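Local coordinates for UPF0255 protein frsA (Vibrio vulnificus, PDB 4I4C) that probably hydrolyses carboxylic esters, as a serine esterase of the alpha/beta-hydrolase clan, at residues L317-L320 against A321-G325; Y332-S335 against G336-A340. All blocks are in the same frame, centred on the assembly; numbering follows the deposited sequence.

Contact 1 lies on helix 314-323 and contact 2 on helix 331-337. They come in series along the chain, contact 1 first, with the short strand 328-329 between the two helices. Both belong to the long excursion between strands 291-295 and 358-363, which are neighbours in the large mixed sheet of the hydrolase fold. The centres of contacts 1 and 2 are about 12 Å apart. The two helices and the residues at their C-terminal ends touch through apolar side chains: Leu-320 CD1 is 3.3 Å from Met-338 SD, and Leu-324 CD1 is 3.5 Å from Leu-334 CD1. Leu-320 and Met-338 also lie near the bound hexanoic acid, so this layer adjoins the ligand pocket.

Contact 1 of 2, residues L317-L320 against A321-G325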
ATOM      1  N   LEU A 317       9.570   2.086  11.750  1.00 21.55           N
ATOM      2  CA  LEU A 317       9.739   1.119  12.822  1.00 16.22           C
ATOM      3  C   LEU A 317       8.397   0.853  13.528  1.00 21.95           C
ATOM      4  O   LEU A 317       8.116  -0.282  13.908  1.00 19.60           O
ATOM      5  CB  LEU A 317      10.814   1.602  13.798  1.00 22.85           C
ATOM      6  CG  LEU A 317      12.224   1.673  13.190  1.00 21.59           C
ATOM      7  CD1 LEU A 317      13.175   2.461  14.097  1.00 22.46           C
ATOM      8  CD2 LEU A 317      12.766   0.268  12.941  1.00 16.89           C
ATOM      9  N   ASP A 318       7.560   1.887  13.667  1.00 12.83           N
ATOM     10  CA  ASP A 318       6.232   1.718  14.270  1.00 12.96           C
ATOM     11  C   ASP A 318       5.353   0.812  13.396  1.00 18.48           C
ATOM     12  O   ASP A 318       4.695  -0.108  13.892  1.00 20.20           O
ATOM     13  CB  ASP A 318       5.518   3.066  14.478  1.00 12.64           C
ATOM     14  CG  ASP A 318       6.117   3.930  15.615  1.00 23.59           C
ATOM     15  OD1 ASP A 318       6.995   3.479  16.394  1.00 18.48           O
ATOM     16  OD2 ASP A 318       5.659   5.089  15.742  1.00 23.71           O
ATOM     17  N   VAL A 319       5.327   1.078  12.093  1.00 17.40           N
ATOM     18  CA  VAL A 319       4.590   0.216  11.170  1.00 20.39           C
ATOM     19  C   VAL A 319       5.076  -1.246  11.226  1.00 19.65           C
ATOM     20  O   VAL A 319       4.266  -2.176  11.243  1.00 17.28           O
ATOM     21  CB  VAL A 319       4.679   0.723   9.717  1.00 21.52           C
ATOM     22  CG1 VAL A 319       4.197  -0.347   8.736  1.00 19.52           C
ATOM     23  CG2 VAL A 319       3.875   1.993   9.556  1.00 16.56           C
ATOM     24  N   LEU A 320       6.392  -1.431  11.259  1.00 16.75           N
ATOM     25  CA  LEU A 320       6.974  -2.765  11.322  1.00 19.94           C
ATOM     26  C   LEU A 320       6.591  -3.508  12.606  1.00 25.39           C
ATOM     27  O   LEU A 320       6.188  -4.675  12.560  1.00 21.14           O
ATOM     28  CB  LEU A 320       8.489  -2.697  11.143  1.00 22.16           C
ATOM     29  CG  LEU A 320       8.890  -2.327   9.713  1.00 13.12           C
ATOM     30  CD1 LEU A 320      10.359  -2.042   9.636  1.00 22.59           C
ATOM     31  CD2 LEU A 320       8.500  -3.458   8.767  1.00 20.38           C
ATOM     32  N   ALA A 321       6.704  -2.821  13.743  1.00 19.16           N
ATOM     33  CA  ALA A 321       6.289  -3.369  15.022  1.00 21.08           C
ATOM     34  C   ALA A 321       4.821  -3.773  15.013  1.00 23.33           C
ATOM     35  O   ALA A 321       4.453  -4.805  15.566  1.00 27.24           O
ATOM     36  CB  ALA A 321       6.545  -2.359  16.137  1.00 15.34           C
ATOM     37  N   SER A 322       3.979  -2.951  14.396  1.00 17.42           N
ATOM     38  CA  SER A 322       2.558  -3.254  14.319  1.00 20.51           C
ATOM     39  C   SER A 322       2.284  -4.504  13.473  1.00 14.90           C
ATOM     40  O   SER A 322       1.612  -5.445  13.922  1.00 20.20           O
ATOM     41  CB  SER A 322       1.796  -2.043  13.775  1.00 20.68           C
ATOM     42  OG  SER A 322       0.429  -2.084  14.122  1.00 24.87           O
ATOM     43  N   ARG A 323       2.801  -4.518  12.249  1.00 16.37           N
ATOM     44  CA  ARG A 323       2.531  -5.614  11.329  1.00 22.55           C
ATOM     45  C   ARG A 323       3.062  -6.920  11.903  1.00 30.91           C
ATOM     46  O   ARG A 323       2.480  -7.980  11.684  1.00 35.18           O
ATOM     47  CB  ARG A 323       3.164  -5.359   9.954  1.00 15.01           C
ATOM     48  CG  ARG A 323       2.691  -4.090   9.260  1.00 20.06           C
ATOM     49  CD  ARG A 323       1.192  -4.080   8.987  1.00 14.35           C
ATOM     50  NE  ARG A 323       0.828  -2.785   8.414  1.00 22.61           N
ATOM     51  CZ  ARG A 323       0.404  -1.749   9.138  1.00 24.07           C
ATOM     52  NH1 ARG A 323       0.243  -1.874  10.449  1.00 18.81           N
ATOM     53  NH2 ARG A 323       0.129  -0.590   8.551  1.00 17.22           N
ATOM     54  N   LEU A 324       4.163  -6.838  12.648  1.00 26.98           N
ATOM     55  CA  LEU A 324       4.756  -8.032  13.247  1.00 27.81           C
ATOM     56  C   LEU A 324       4.114  -8.413  14.577  1.00 23.63           C
ATOM     57  O   LEU A 324       4.514  -9.389  15.212  1.00 28.47           O
ATOM     58  CB  LEU A 324       6.266  -7.861  13.397  1.00 21.94           C
ATOM     59  CG  LEU A 324       6.975  -7.787  12.052  1.00 26.59           C
ATOM     60  CD1 LEU A 324       8.454  -7.502  12.225  1.00 28.42           C
ATOM     61  CD2 LEU A 324       6.761  -9.083  11.288  1.00 34.83           C
ATOM     62  N   GLY A 325       3.117  -7.634  14.985  1.00 27.28           N
ATOM     63  CA  GLY A 325       2.403  -7.863  16.228  1.00 22.72           C
ATOM     64  C   GLY A 325       3.254  -7.776  17.476  1.00 31.22           C
ATOM     65  O   GLY A 325       2.991  -8.458  18.470  1.00 28.30           O
TER
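Residues 317-323 form the last turns of helix 314-323, and Leu-324 and Gly-325 lead out of it. Ala-321 N donates a hydrogen bond to Leu-317 O at 2.9 Å, and Arg-323 N one to Val-319 O at 2.9 Å, nearly straight at 171°. Ser-322 and Leu-324 continue the same i to i-4 pattern. Gly-325 then turns to positive phi, and with bonds back into the last turn it closes the helix in a Schellman motif. Gly-325 N also forms a hydrogen bond with Ser-322 O.

The main side-chain meeting is Val-319 with Arg-323. Val-319 CG1 is anti to the backbone N (chi1 167°) and lies over one face of the guanidinium, toward the rim. It is 4.1 Å from Arg-323 CZ. The arginine chain bends at chi2 (-61°), which brings its flat group back over the valine. Leu-324 CG rests against Leu-320 O at 3.2 Å.

The guanidinium donates outside this turn, to the carbonyls of Leu-202, Pro-138 and His-139. Leu-202 also lines the hexanoic acid pocket. Asp-318 is hydrogen-bonded to the hydroxyls of Tyr-29 and Tyr-49. The buried arginine charge is therefore met by backbone carbonyls, which probably help to stabilise it, while the valine methyl supplies apolar cover on one face.

Contact 2 of 2, residues Y332-S335 against G336-A340; sequences YSLS and GQMAA
Leu-334, Ser-335 and Gly-336 carry most of this contact, within the closing turns of helix 331-337. Gly-336 N donates a hydrogen bond to Tyr-332 O at 3.2 Å. The same carbonyl oxygen also accepts one from the hydroxyl of Ser-335, with OG 2.6 Å away. Both donors come from the same face of the carbonyl plane, and the hydroxyl sits well above that plane. Ser-335 OG lies between its own backbone N and carbonyl carbon (chi1 63°), which folds it back against the helix. OG is also hydrogen-bonded to Gln-310 NE2, so the buried hydroxyl has a second polar partner besides Tyr-332 O.

Leu-334 works through both its carbonyl and its side chain. Its O accepts a hydrogen bond from Met-338 N at 3.3 Å, and a weak one from Gln-337 N. Gln-337 N has its shorter bond to Ser-333 O, at 3.0 Å. The Met-338 chain bends at chi3 (-59°), and its methyl CE swings back to lie 3.3 Å from Leu-334 O. CE is also 4.1 Å from Leu-334 CG, where the two side chains pass at a slant. Gln-337 is exposed, and its OE1 is hydrogen-bonded to Lys-326 NZ.

Ala-339 and Ala-340 belong to a short 3-10 segment. A serine hydroxyl returned to a carbonyl one turn back is a familiar feature of helices. Here it belongs to an amphipathic helix. Leu-334 and, at its end, Met-338 pack on Leu-320 of helix 314-323, and Met-338 also meets Leu-309 of helix 306-309.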
ATOM      1  N   TYR A 332      17.119  -3.300  17.741  1.00 27.22           N
ATOM      2  CA  TYR A 332      18.256  -4.093  17.290  1.00 30.00           C
ATOM      3  C   TYR A 332      17.775  -5.479  16.885  1.00 30.77           C
ATOM      4  O   TYR A 332      18.188  -6.016  15.864  1.00 31.08           O
ATOM      5  CB  TYR A 332      19.324  -4.187  18.382  1.00 32.86           C
ATOM      6  CG  TYR A 332      19.714  -2.842  18.949  1.00 37.69           C
ATOM      7  CD1 TYR A 332      20.614  -2.017  18.286  1.00 31.04           C
ATOM      8  CD2 TYR A 332      19.165  -2.392  20.145  1.00 40.36           C
ATOM      9  CE1 TYR A 332      20.963  -0.780  18.802  1.00 36.56           C
ATOM     10  CE2 TYR A 332      19.506  -1.160  20.672  1.00 43.42           C
ATOM     11  CZ  TYR A 332      20.405  -0.355  19.997  1.00 43.93           C
ATOM     12  OH  TYR A 332      20.739   0.872  20.533  1.00 47.57           O
ATOM     13  N   SER A 333      16.886  -6.043  17.688  1.00 27.73           N
ATOM     14  CA  SER A 333      16.330  -7.350  17.384  1.00 29.25           C
ATOM     15  C   SER A 333      15.437  -7.295  16.142  1.00 25.45           C
ATOM     16  O   SER A 333      15.576  -8.118  15.248  1.00 27.89           O
ATOM     17  CB  SER A 333      15.565  -7.893  18.578  1.00 26.75           C
ATOM     18  OG  SER A 333      14.926  -9.102  18.232  1.00 33.09           O
ATOM     19  N   LEU A 334      14.527  -6.324  16.092  1.00 25.35           N
ATOM     20  CA  LEU A 334      13.705  -6.103  14.901  1.00 24.26           C
ATOM     21  C   LEU A 334      14.511  -5.996  13.593  1.00 27.42           C
ATOM     22  O   LEU A 334      14.131  -6.567  12.567  1.00 25.13           O
ATOM     23  CB  LEU A 334      12.843  -4.855  15.081  1.00 23.56           C
ATOM     24  CG  LEU A 334      11.893  -4.453  13.952  1.00 28.17           C
ATOM     25  CD1 LEU A 334      11.071  -5.645  13.540  1.00 26.75           C
ATOM     26  CD2 LEU A 334      10.978  -3.297  14.402  1.00 25.74           C
ATOM     27  N   SER A 335      15.618  -5.264  13.636  1.00 21.79           N
ATOM     28  CA  SER A 335      16.456  -5.053  12.464  1.00 29.74           C
ATOM     29  C   SER A 335      17.108  -6.348  11.988  1.00 24.26           C
ATOM     30  O   SER A 335      17.248  -6.564  10.787  1.00 30.28           O
ATOM     31  CB  SER A 335      17.552  -4.035  12.767  1.00 28.45           C
ATOM     32  OG  SER A 335      18.407  -4.520  13.790  1.00 29.20           O
ATOM     33  N   GLY A 336      17.531  -7.184  12.930  1.00 26.12           N
ATOM     34  CA  GLY A 336      18.135  -8.461  12.593  1.00 32.65           C
ATOM     35  C   GLY A 336      17.116  -9.427  12.019  1.00 32.98           C
ATOM     36  O   GLY A 336      17.421 -10.230  11.137  1.00 31.53           O
ATOM     37  N   GLN A 337      15.889  -9.340  12.516  1.00 30.69           N
ATOM     38  CA  GLN A 337      14.843 -10.264  12.102  1.00 30.32           C
ATOM     39  C   GLN A 337      14.343 -10.055  10.678  1.00 31.83           C
ATOM     40  O   GLN A 337      13.927 -11.014  10.029  1.00 46.67           O
ATOM     41  CB  GLN A 337      13.666 -10.225  13.075  1.00 27.85           C
ATOM     42  CG  GLN A 337      13.910 -10.963  14.385  1.00 31.63           C
ATOM     43  CD  GLN A 337      12.861 -10.629  15.444  1.00 33.36           C
ATOM     44  OE1 GLN A 337      12.215  -9.570  15.394  1.00 26.47           O
ATOM     45  NE2 GLN A 337      12.687 -11.530  16.409  1.00 33.07           N
ATOM     46  N   MET A 338      14.365  -8.819  10.184  1.00 23.73           N
ATOM     47  CA  MET A 338      13.812  -8.566   8.851  1.00 24.76           C
ATOM     48  C   MET A 338      14.673  -9.058   7.673  1.00 28.42           C
ATOM     49  O   MET A 338      14.200  -9.096   6.532  1.00 28.69           O
ATOM     50  CB  MET A 338      13.437  -7.100   8.677  1.00 32.82           C
ATOM     51  CG  MET A 338      12.108  -6.741   9.343  1.00 28.87           C
ATOM     52  SD  MET A 338      11.893  -4.990   9.216  1.00 78.26           S
ATOM     53  CE  MET A 338      13.351  -4.459  10.084  1.00 28.80           C
ATOM     54  N   ALA A 339      15.916  -9.444   7.952  1.00 21.27           N
ATOM     55  CA  ALA A 339      16.787 -10.001   6.913  1.00 22.33           C
ATOM     56  C   ALA A 339      16.102 -11.168   6.185  1.00 31.18           C
ATOM     57  O   ALA A 339      16.295 -11.369   4.980  1.00 31.09           O
ATOM     58  CB  ALA A 339      18.115 -10.432   7.503  1.00 22.63           C
ATOM     59  N   ALA A 340      15.266 -11.906   6.911  1.00 28.22           N
ATOM     60  CA  ALA A 340      14.602 -13.076   6.344  1.00 29.85           C
ATOM     61  C   ALA A 340      13.590 -12.760   5.237  1.00 29.86           C
ATOM     62  O   ALA A 340      13.062 -13.672   4.593  1.00 30.75           O
ATOM     63  CB  ALA A 340      13.946 -13.894   7.436  1.00 30.67           C
TER